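Local coordinates for protein probable glutathione S-transferase (Bordetella bronchiseptica RB50, PDB 3H1N) that probably conjugates glutathione to electrophilic compounds, as expected of a glutathione S-transferase, and is built as a dimer of two identical subunits, at residues Leu121-Val132 with Gln141-Phe152; Gly172-Trp181 with Leu216-Glu225. All blocks are in the same frame, centred on the assembly; numbering follows the deposited sequence. Where two conformers were deposited one is given.

Interaction 1. Residues Leu121-Val132 with Gln141-Phe152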
loop_
_atom_site.group_PDB
_atom_site.type_symbol
_atom_site.label_atom_id
_atom_site.label_comp_id
_atom_site.label_asym_id
_atom_site.label_seq_id
_atom_site.Cartn_x
_atom_site.Cartn_y
_atom_site.Cartn_z
ATOM N N LEU B 121 -1.501 -7.924 -3.530
ATOM C CA LEU B 121 -2.168 -9.064 -4.150
ATOM C C LEU B 121 -3.674 -8.825 -4.311
ATOM O O LEU B 121 -4.261 -9.127 -5.366
ATOM C CB LEU B 121 -1.894 -10.340 -3.345
ATOM C CG LEU B 121 -2.670 -11.628 -3.697
ATOM C CD1 LEU B 121 -2.492 -11.978 -5.192
ATOM C CD2 LEU B 121 -2.212 -12.787 -2.812
ATOM N N THR B 122 -4.280 -8.267 -3.263
ATOM C CA THR B 122 -5.697 -7.928 -3.232
ATOM C C THR B 122 -6.051 -6.923 -4.347
ATOM O O THR B 122 -7.013 -7.116 -5.079
ATOM C CB THR B 122 -6.086 -7.401 -1.800
ATOM O OG1 THR B 122 -5.928 -8.465 -0.837
ATOM C CG2 THR B 122 -7.518 -6.887 -1.764
ATOM N N ALA B 123 -5.265 -5.859 -4.482
ATOM C CA ALA B 123 -5.481 -4.899 -5.559
ATOM C C ALA B 123 -5.331 -5.540 -6.951
ATOM O O ALA B 123 -6.077 -5.194 -7.893
ATOM C CB ALA B 123 -4.543 -3.701 -5.410
ATOM N N GLU B 124 -4.383 -6.470 -7.075
ATOM C CA GLU B 124 -4.191 -7.189 -8.341
ATOM C C GLU B 124 -5.385 -8.087 -8.632
ATOM O O GLU B 124 -5.786 -8.214 -9.790
ATOM C CB GLU B 124 -2.866 -7.974 -8.372
ATOM C CG GLU B 124 -1.649 -7.060 -8.441
ATOM C CD GLU B 124 -0.334 -7.771 -8.796
ATOM O OE1 GLU B 124 -0.360 -8.825 -9.462
ATOM O OE2 GLU B 124 0.743 -7.231 -8.446
ATOM N N ALA B 125 -5.977 -8.670 -7.589
ATOM C CA ALA B 125 -7.191 -9.488 -7.759
ATOM C C ALA B 125 -8.384 -8.653 -8.244
ATOM O O ALA B 125 -9.314 -9.182 -8.886
ATOM C CB ALA B 125 -7.526 -10.242 -6.468
ATOM N N HIS B 126 -8.369 -7.358 -7.920
ATOM C CA HIS B 126 -9.397 -6.439 -8.398
ATOM C C HIS B 126 -9.083 -5.988 -9.808
ATOM O O HIS B 126 -9.954 -5.944 -10.684
ATOM C CB HIS B 126 -9.499 -5.208 -7.503
ATOM C CG HIS B 126 -10.324 -4.113 -8.098
ATOM N ND1 HIS B 126 -9.767 -3.070 -8.804
ATOM C CD2 HIS B 126 -11.662 -3.913 -8.123
ATOM C CE1 HIS B 126 -10.725 -2.263 -9.222
ATOM N NE2 HIS B 126 -11.883 -2.751 -8.822
ATOM N N ASP B 127 -7.828 -5.619 -10.017
ATOM C CA ASP B 127 -7.421 -5.059 -11.285
ATOM C C ASP B 127 -7.469 -6.090 -12.426
ATOM O O ASP B 127 -7.478 -5.706 -13.579
ATOM C CB ASP B 127 -6.043 -4.418 -11.154
ATOM C CG ASP B 127 -6.065 -3.120 -10.341
ATOM O OD1 ASP B 127 -7.136 -2.688 -9.851
ATOM O OD2 ASP B 127 -4.992 -2.497 -10.223
ATOM N N VAL B 128 -7.550 -7.390 -12.117
ATOM C CA VAL B 128 -7.642 -8.401 -13.171
ATOM C C VAL B 128 -8.918 -8.187 -14.014
ATOM O O VAL B 128 -8.904 -8.386 -15.223
ATOM C CB VAL B 128 -7.566 -9.852 -12.603
ATOM C CG1 VAL B 128 -8.919 -10.322 -12.089
ATOM C CG2 VAL B 128 -7.050 -10.810 -13.661
ATOM N N HIS B 129 -10.010 -7.782 -13.355
ATOM C CA HIS B 129 -11.296 -7.548 -14.029
ATOM C C HIS B 129 -11.595 -6.082 -14.293
ATOM O O HIS B 129 -12.524 -5.771 -15.041
ATOM C CB HIS B 129 -12.476 -8.236 -13.315
ATOM C CG HIS B 129 -12.565 -7.953 -11.844
ATOM N ND1 HIS B 129 -12.975 -6.735 -11.341
ATOM C CD2 HIS B 129 -12.338 -8.745 -10.767
ATOM C CE1 HIS B 129 -12.981 -6.785 -10.018
ATOM N NE2 HIS B 129 -12.592 -7.993 -9.645
ATOM N N HIS B 130 -10.796 -5.192 -13.703
ATOM C CA HIS B 130 -10.853 -3.767 -14.008
ATOM C C HIS B 130 -9.473 -3.219 -14.386
ATOM O O HIS B 130 -8.948 -2.310 -13.720
ATOM C CB HIS B 130 -11.466 -2.962 -12.852
ATOM C CG HIS B 130 -12.932 -3.189 -12.695
ATOM N ND1 HIS B 130 -13.874 -2.226 -12.981
ATOM C CD2 HIS B 130 -13.621 -4.292 -12.314
ATOM C CE1 HIS B 130 -15.082 -2.727 -12.779
ATOM N NE2 HIS B 130 -14.956 -3.977 -12.370
ATOM N N PRO B 131 -8.888 -3.756 -15.467
ATOM C CA PRO B 131 -7.522 -3.380 -15.848
ATOM C C PRO B 131 -7.411 -2.000 -16.473
ATOM O O PRO B 131 -6.312 -1.418 -16.487
ATOM C CB PRO B 131 -7.141 -4.457 -16.873
ATOM C CG PRO B 131 -8.470 -4.880 -17.468
ATOM C CD PRO B 131 -9.416 -4.847 -16.309
ATOM N N VAL B 132 -8.525 -1.486 -17.006
ATOM C CA VAL B 132 -8.531 -0.168 -17.649
ATOM C C VAL B 132 -8.919 0.923 -16.641
ATOM O O VAL B 132 -8.239 1.955 -16.534
ATOM C CB VAL B 132 -9.469 -0.123 -18.905
ATOM C CG1 VAL B 132 -9.533 1.290 -19.505
ATOM C CG2 VAL B 132 -9.036 -1.151 -19.970
ATOM N N GLN B 141 -14.448 -3.814 -20.526
ATOM C CA GLN B 141 -12.995 -4.032 -20.535
ATOM C C GLN B 141 -12.663 -5.525 -20.438
ATOM O O GLN B 141 -11.569 -5.902 -20.007
ATOM C CB GLN B 141 -12.301 -3.197 -19.435
ATOM C CG GLN B 141 -12.858 -3.424 -18.022
ATOM C CD GLN B 141 -12.418 -2.349 -17.029
ATOM O OE1 GLN B 141 -11.235 -2.037 -16.922
ATOM N NE2 GLN B 141 -13.372 -1.795 -16.290
ATOM N N GLN B 142 -13.604 -6.362 -20.880
ATOM C CA GLN B 142 -13.448 -7.818 -20.795
ATOM C C GLN B 142 -12.270 -8.373 -21.614
ATOM O O GLN B 142 -11.560 -9.256 -21.151
ATOM C CB GLN B 142 -14.740 -8.553 -21.183
ATOM C CG GLN B 142 -14.645 -10.051 -20.870
ATOM C CD GLN B 142 -15.717 -10.892 -21.538
ATOM O OE1 GLN B 142 -16.073 -10.670 -22.700
ATOM N NE2 GLN B 142 -16.223 -11.884 -20.811
ATOM N N ASP B 143 -12.078 -7.867 -22.828
ATOM C CA ASP B 143 -10.962 -8.312 -23.673
ATOM C C ASP B 143 -9.613 -8.070 -22.994
ATOM O O ASP B 143 -8.705 -8.917 -23.053
ATOM C CB ASP B 143 -10.984 -7.601 -25.034
ATOM C CG ASP B 143 -12.260 -7.871 -25.820
ATOM O OD1 ASP B 143 -12.948 -8.880 -25.560
ATOM O OD2 ASP B 143 -12.573 -7.064 -26.716
ATOM N N VAL B 144 -9.483 -6.899 -22.378
ATOM C CA VAL B 144 -8.273 -6.557 -21.627
ATOM C C VAL B 144 -8.152 -7.484 -20.402
ATOM O O VAL B 144 -7.072 -8.018 -20.124
ATOM C CB VAL B 144 -8.264 -5.079 -21.213
ATOM C CG1 VAL B 144 -6.982 -4.743 -20.454
ATOM C CG2 VAL B 144 -8.404 -4.183 -22.460
ATOM N N ALA B 145 -9.274 -7.714 -19.715
ATOM C CA ALA B 145 -9.294 -8.594 -18.545
ATOM C C ALA B 145 -8.752 -9.996 -18.876
ATOM O O ALA B 145 -8.001 -10.569 -18.092
ATOM C CB ALA B 145 -10.702 -8.690 -17.962
ATOM N N LEU B 146 -9.113 -10.532 -20.041
ATOM C CA LEU B 146 -8.627 -11.859 -20.454
ATOM C C LEU B 146 -7.084 -11.894 -20.519
ATOM O O LEU B 146 -6.440 -12.870 -20.091
ATOM C CB LEU B 146 -9.222 -12.251 -21.813
ATOM C CG LEU B 146 -10.728 -12.532 -21.874
ATOM C CD1 LEU B 146 -11.193 -12.530 -23.323
ATOM C CD2 LEU B 146 -11.094 -13.859 -21.176
ATOM N N ARG B 147 -6.507 -10.805 -21.033
ATOM C CA ARG B 147 -5.062 -10.672 -21.146
ATOM C C ARG B 147 -4.404 -10.540 -19.774
ATOM O O ARG B 147 -3.438 -11.255 -19.469
ATOM C CB ARG B 147 -4.712 -9.476 -22.037
ATOM C CG ARG B 147 -5.095 -9.693 -23.507
ATOM C CD ARG B 147 -4.840 -8.469 -24.361
ATOM N NE ARG B 147 -3.423 -8.119 -24.410
ATOM C CZ ARG B 147 -2.940 -6.986 -24.918
ATOM N NH1 ARG B 147 -3.746 -6.071 -25.440
ATOM N NH2 ARG B 147 -1.638 -6.772 -24.919
ATOM N N ARG B 148 -4.929 -9.633 -18.950
ATOM C CA ARG B 148 -4.413 -9.458 -17.592
ATOM C C ARG B 148 -4.531 -10.729 -16.741
ATOM O O ARG B 148 -3.600 -11.065 -15.995
ATOM C CB ARG B 148 -5.110 -8.281 -16.897
ATOM C CG ARG B 148 -4.596 -8.072 -15.482
ATOM C CD ARG B 148 -4.376 -6.626 -15.138
ATOM N NE ARG B 148 -3.761 -6.522 -13.814
ATOM C CZ ARG B 148 -3.201 -5.420 -13.326
ATOM N NH1 ARG B 148 -3.160 -4.302 -14.046
ATOM N NH2 ARG B 148 -2.662 -5.444 -12.113
ATOM N N ALA B 149 -5.660 -11.439 -16.865
ATOM C CA ALA B 149 -5.889 -12.683 -16.139
ATOM C C ALA B 149 -4.839 -13.763 -16.424
ATOM O O ALA B 149 -4.396 -14.467 -15.506
ATOM C CB ALA B 149 -7.322 -13.231 -16.409
ATOM N N ALA B 150 -4.421 -13.866 -17.686
ATOM C CA ALA B 150 -3.411 -14.850 -18.057
ATOM C C ALA B 150 -2.115 -14.611 -17.276
ATOM O O ALA B 150 -1.536 -15.556 -16.768
ATOM C CB ALA B 150 -3.164 -14.864 -19.565
ATOM N N ASP B 151 -1.694 -13.359 -17.135
ATOM C CA ASP B 151 -0.498 -13.041 -16.335
ATOM C C ASP B 151 -0.713 -13.228 -14.824
ATOM O O ASP B 151 0.175 -13.711 -14.111
ATOM C CB ASP B 151 -0.012 -11.618 -16.627
ATOM C CG ASP B 151 1.319 -11.302 -15.941
ATOM O OD1 ASP B 151 2.321 -12.000 -16.219
ATOM O OD2 ASP B 151 1.362 -10.361 -15.113
ATOM N N PHE B 152 -1.886 -12.845 -14.336
ATOM C CA PHE B 152 -2.158 -12.929 -12.910
ATOM C C PHE B 152 -2.122 -14.410 -12.503
ATOM O O PHE B 152 -1.484 -14.779 -11.504
ATOM C CB PHE B 152 -3.515 -12.291 -12.588
ATOM C CG PHE B 152 -3.887 -12.312 -11.106
ATOM C CD1 PHE B 152 -3.190 -11.531 -10.186
ATOM C CD2 PHE B 152 -4.950 -13.084 -10.647
ATOM C CE1 PHE B 152 -3.528 -11.529 -8.827
ATOM C CE2 PHE B 152 -5.312 -13.088 -9.284
ATOM C CZ PHE B 152 -4.603 -12.317 -8.373
HETATM O O HOH W 1 -1.712 -8.533 -11.805
HETATM O O HOH W 2 -4.226 -8.514 -12.021
HETATM O O HOH W 3 -3.354 -2.010 -12.208
#
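L121 brings CD1 to the ring of F152, 3.8 Å from CE1, where the two side chains cross at about a right angle. One turn on, E124 lays CB against the same ring, 3.6 Å from CE1, and its carbonyl O sits over one face near the rim. A125 meets CZ with its CA. F152 reaches all three because its CG stands anti to the backbone N (chi1 -179°). The E124 carboxylate makes a salt bridge to R156.

The polar end of R148 meets E124 and D127 through three waters. One joins E124 OE1 to NH2, a second joins the E124 carbonyl O to NE, and a third joins D127 OD2 to NH1. CB of D127 lies over one face of the guanidinium, 3.7 Å from CZ. NH1 also bonds to the carbonyl O of P131 of the second subunit, so water and protein together fix the group. In the conformer described, V128 CG2 packs on A149 CB (3.7 Å). The carbonyl O of V128 rests on CB of A145 and has no hydrogen-bond partner in the model.

P131 presses CG on V144 CG1 at 3.3 Å, closer than carbons normally sit; its CB lies against R148 CD. V132 N donates to Q141 OE1 (2.8 Å), nearly in line with the C=O bond (173°). Q141 is the N-cap of helix 142-167, and its NE2 is held by the carbonyls of A133 and Y137.

The end of helix 105-127 and the start of helix 142-167 run roughly antiparallel (147°). L195 of helix 183-198 closes over L121 and F152, and V144 packs on V144 of the second subunit.

Interaction 2. Residues Gly172-Trp181 with Leu216-Glu225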
loop_
_atom_site.group_PDB
_atom_site.type_symbol
_atom_site.label_atom_id
_atom_site.label_comp_id
_atom_site.label_asym_id
_atom_site.label_seq_id
_atom_site.Cartn_x
_atom_site.Cartn_y
_atom_site.Cartn_z
ATOM N N GLY B 172 5.988 -22.490 14.910
ATOM C CA GLY B 172 4.833 -21.875 15.553
ATOM C C GLY B 172 3.564 -21.778 14.729
ATOM O O GLY B 172 2.498 -21.479 15.278
ATOM N N GLY B 173 3.683 -21.990 13.416
ATOM C CA GLY B 173 2.530 -22.038 12.528
ATOM C C GLY B 173 1.856 -20.703 12.224
ATOM O O GLY B 173 0.696 -20.686 11.792
ATOM N N TRP B 174 2.574 -19.595 12.436
ATOM C CA TRP B 174 2.083 -18.256 12.106
ATOM C C TRP B 174 3.129 -17.456 11.312
ATOM O O TRP B 174 4.258 -17.909 11.099
ATOM C CB TRP B 174 1.697 -17.470 13.367
ATOM C CG TRP B 174 0.613 -18.073 14.222
ATOM C CD1 TRP B 174 0.750 -18.569 15.488
ATOM C CD2 TRP B 174 -0.773 -18.233 13.876
ATOM N NE1 TRP B 174 -0.466 -19.031 15.956
ATOM C CE2 TRP B 174 -1.414 -18.842 14.983
ATOM C CE3 TRP B 174 -1.533 -17.931 12.737
ATOM C CZ2 TRP B 174 -2.782 -19.142 14.987
ATOM C CZ3 TRP B 174 -2.898 -18.240 12.737
ATOM C CH2 TRP B 174 -3.505 -18.841 13.857
ATOM N N LEU B 175 2.745 -16.255 10.893
ATOM C CA LEU B 175 3.630 -15.383 10.127
ATOM C C LEU B 175 4.727 -14.738 10.978
ATOM O O LEU B 175 5.748 -14.278 10.446
ATOM C CB LEU B 175 2.814 -14.298 9.416
ATOM C CG LEU B 175 2.016 -14.744 8.179
ATOM C CD1 LEU B 175 0.988 -13.659 7.799
ATOM C CD2 LEU B 175 2.926 -15.057 7.001
ATOM N N THR B 176 4.504 -14.679 12.288
ATOM C CA THR B 176 5.441 -14.013 13.210
ATOM C C THR B 176 5.939 -14.962 14.296
ATOM O O THR B 176 5.465 -16.099 14.415
ATOM C CB THR B 176 4.802 -12.766 13.887
ATOM O OG1 THR B 176 3.912 -13.180 14.932
ATOM C CG2 THR B 176 4.035 -11.948 12.868
ATOM N N ASP B 177 6.887 -14.488 15.100
ATOM C CA ASP B 177 7.436 -15.296 16.191
ATOM C C ASP B 177 6.782 -14.935 17.527
ATOM O O ASP B 177 7.213 -15.404 18.580
ATOM C CB ASP B 177 8.964 -15.133 16.256
ATOM C CG ASP B 177 9.634 -15.339 14.897
ATOM O OD1 ASP B 177 9.675 -16.495 14.405
ATOM O OD2 ASP B 177 10.114 -14.337 14.312
HETATM N N MSE B 178 5.725 -14.123 17.464
HETATM C CA MSE B 178 5.057 -13.579 18.657
HETATM C C MSE B 178 4.363 -14.628 19.536
HETATM O O MSE B 178 4.138 -14.383 20.726
HETATM C CB MSE B 178 4.101 -12.417 18.291
HETATM C CG MSE B 178 2.749 -12.816 17.707
HETATM SE SE MSE B 178 1.567 -11.298 17.263
HETATM C CE MSE B 178 1.367 -10.695 19.100
ATOM N N GLY B 179 4.045 -15.786 18.963
ATOM C CA GLY B 179 3.409 -16.868 19.704
ATOM C C GLY B 179 1.896 -16.944 19.596
ATOM O O GLY B 179 1.257 -17.675 20.360
ATOM N N ARG B 180 1.331 -16.201 18.643
ATOM C CA ARG B 180 -0.118 -16.180 18.355
ATOM C C ARG B 180 -0.377 -15.568 16.976
ATOM O O ARG B 180 0.547 -15.035 16.355
ATOM C CB ARG B 180 -0.888 -15.393 19.422
ATOM C CG ARG B 180 -0.352 -13.994 19.711
ATOM C CD ARG B 180 -1.421 -13.116 20.350
ATOM N NE ARG B 180 -2.372 -12.624 19.350
ATOM C CZ ARG B 180 -3.454 -11.894 19.621
ATOM N NH1 ARG B 180 -4.247 -11.497 18.635
ATOM N NH2 ARG B 180 -3.756 -11.563 20.872
ATOM N N TRP B 181 -1.623 -15.629 16.500
ATOM C CA TRP B 181 -1.988 -14.937 15.252
ATOM C C TRP B 181 -1.803 -13.429 15.380
ATOM O O TRP B 181 -1.959 -12.871 16.468
ATOM C CB TRP B 181 -3.418 -15.259 14.769
ATOM C CG TRP B 181 -4.557 -14.881 15.721
ATOM C CD1 TRP B 181 -5.188 -15.712 16.607
ATOM C CD2 TRP B 181 -5.199 -13.598 15.852
ATOM N NE1 TRP B 181 -6.174 -15.025 17.285
ATOM C CE2 TRP B 181 -6.201 -13.729 16.843
ATOM C CE3 TRP B 181 -5.020 -12.351 15.232
ATOM C CZ2 TRP B 181 -7.023 -12.654 17.236
ATOM C CZ3 TRP B 181 -5.838 -11.284 15.618
ATOM C CH2 TRP B 181 -6.825 -11.441 16.610
ATOM N N LEU B 216 -2.106 -22.536 7.351
ATOM C CA LEU B 216 -2.433 -21.256 7.981
ATOM C C LEU B 216 -3.886 -20.886 7.723
ATOM O O LEU B 216 -4.612 -20.511 8.648
ATOM C CB LEU B 216 -1.506 -20.144 7.496
ATOM C CG LEU B 216 -1.892 -18.840 8.216
ATOM C CD1 LEU B 216 -0.767 -18.272 9.024
ATOM C CD2 LEU B 216 -2.524 -17.809 7.289
ATOM N N HIS B 217 -4.302 -21.018 6.463
ATOM C CA HIS B 217 -5.660 -20.711 6.046
ATOM C C HIS B 217 -6.680 -21.505 6.870
ATOM O O HIS B 217 -7.647 -20.931 7.397
ATOM C CB HIS B 217 -5.821 -20.988 4.543
ATOM C CG HIS B 217 -7.232 -20.906 4.062
ATOM N ND1 HIS B 217 -8.012 -22.025 3.855
ATOM C CD2 HIS B 217 -8.018 -19.841 3.785
ATOM C CE1 HIS B 217 -9.212 -21.650 3.448
ATOM N NE2 HIS B 217 -9.241 -20.330 3.402
ATOM N N ALA B 218 -6.438 -22.807 6.997
ATOM C CA ALA B 218 -7.320 -23.691 7.754
ATOM C C ALA B 218 -7.313 -23.354 9.247
ATOM O O ALA B 218 -8.335 -23.471 9.913
ATOM C CB ALA B 218 -6.940 -25.140 7.537
ATOM N N ARG B 219 -6.154 -22.944 9.758
ATOM C CA ARG B 219 -5.992 -22.641 11.172
ATOM C C ARG B 219 -6.848 -21.422 11.551
ATOM O O ARG B 219 -7.568 -21.440 12.551
ATOM C CB ARG B 219 -4.511 -22.395 11.483
ATOM C CG ARG B 219 -4.161 -22.492 12.955
ATOM C CD ARG B 219 -2.664 -22.294 13.235
ATOM N NE ARG B 219 -2.409 -22.410 14.676
ATOM C CZ ARG B 219 -1.241 -22.175 15.269
ATOM N NH1 ARG B 219 -0.191 -21.791 14.553
ATOM N NH2 ARG B 219 -1.130 -22.296 16.590
ATOM N N VAL B 220 -6.772 -20.371 10.738
ATOM C CA VAL B 220 -7.563 -19.168 10.980
ATOM C C VAL B 220 -9.053 -19.441 10.866
ATOM O O VAL B 220 -9.847 -18.940 11.666
ATOM C CB VAL B 220 -7.191 -18.036 10.010
ATOM C CG1 VAL B 220 -8.115 -16.814 10.228
ATOM C CG2 VAL B 220 -5.743 -17.645 10.201
ATOM N N ALA B 221 -9.425 -20.218 9.853
ATOM C CA ALA B 221 -10.808 -20.601 9.635
ATOM C C ALA B 221 -11.411 -21.266 10.872
ATOM O O ALA B 221 -12.605 -21.121 11.118
ATOM C CB ALA B 221 -10.917 -21.525 8.437
ATOM N N GLU B 222 -10.573 -21.966 11.646
ATOM C CA GLU B 222 -10.993 -22.700 12.850
ATOM C C GLU B 222 -10.862 -21.952 14.190
ATOM O O GLU B 222 -11.218 -22.486 15.225
ATOM C CB GLU B 222 -10.218 -24.024 12.966
ATOM C CG GLU B 222 -10.309 -24.929 11.750
ATOM C CD GLU B 222 -11.699 -25.494 11.550
ATOM O OE1 GLU B 222 -12.294 -25.974 12.542
ATOM O OE2 GLU B 222 -12.200 -25.450 10.402
ATOM N N LEU B 223 -10.333 -20.731 14.181
ATOM C CA LEU B 223 -10.151 -19.983 15.428
ATOM C C LEU B 223 -11.465 -19.814 16.185
ATOM O O LEU B 223 -12.457 -19.375 15.593
ATOM C CB LEU B 223 -9.549 -18.605 15.121
ATOM C CG LEU B 223 -8.066 -18.620 14.767
ATOM C CD1 LEU B 223 -7.638 -17.215 14.305
ATOM C CD2 LEU B 223 -7.219 -19.102 15.943
ATOM N N PRO B 224 -11.497 -20.194 17.483
ATOM C CA PRO B 224 -12.735 -20.033 18.264
ATOM C C PRO B 224 -13.210 -18.571 18.291
ATOM O O PRO B 224 -14.409 -18.315 18.285
ATOM C CB PRO B 224 -12.327 -20.500 19.662
ATOM C CG PRO B 224 -11.241 -21.484 19.415
ATOM C CD PRO B 224 -10.463 -20.909 18.259
ATOM N N GLU B 225 -12.273 -17.628 18.281
ATOM C CA GLU B 225 -12.627 -16.212 18.265
ATOM C C GLU B 225 -13.237 -15.716 16.945
ATOM O O GLU B 225 -13.806 -14.622 16.907
ATOM C CB GLU B 225 -11.458 -15.315 18.713
ATOM C CG GLU B 225 -10.141 -15.488 17.962
ATOM C CD GLU B 225 -9.255 -16.548 18.600
ATOM O OE1 GLU B 225 -8.126 -16.223 19.017
ATOM O OE2 GLU B 225 -9.694 -17.704 18.692
#
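An arginine-tryptophan stack, of cation-pi type, joins the loop before helix 183-198 to helix 211-221 in the all-helical C-terminal domain of the glutathione S-transferase fold. The guanidinium of R219 lies flat on the indole of W174, with centres 3.8 Å apart and planes at 16°. The arginine chain is extended from CG to NE, which carries it across the ring. CD adds a CH-pi contact over the six-membered ring, and NH1 ends above the pyrrole side. The opposite face of the indole is covered by the backbone at R180 and W181, so the ring is sandwiched.

The same NH1 also grips the loop backbone. R219 NH1 donates to the carbonyl O of G172 (2.8 Å), in the carbonyl plane and on a lone pair. A weak bond runs from R219 NH1 to G173 O (3.1 Å). The flat stack and the in-plane bond to G172 O together fix how the guanidinium is turned.

Across the contact, the benzene side of W174 meets aliphatic groups. V220 CG2 comes to the ring edge, 3.9 Å from CZ3. L216 CD1 lies 3.8 Å from CE3. D185 of helix 183-198 also touches both W174 and L216.

W181, just ahead of helix 183-198, makes a second tryptophan contact. L223 CD1 sits over the five-membered ring of W181. The indole N-H, on NE1, points nearly straight at E225 OE1 (NE1 to OE1 2.9 Å, 168°); the oxygen lies in the ring plane but is met from above the carboxylate plane.

Overall arrangement
Both contacts lie in the C-terminal helical domain, on opposite sides of the chain's centre, with centres about 30 Å apart and no touch between them. Interaction 1 is buried and joins the end of one helix and the turn after it to the start of the next. Interaction 2 is partly buried and ties a loop to helix 211-221 and the residues just after it. Helix 183-198 packs against both. An arginine is central to each, but R148 reaches across through water and also bonds to the second subunit, whereas R219 lies directly on an aromatic ring. Interaction 1 therefore forms part of the dimer interface; no other chain of the assembly touches the segments of interaction 2.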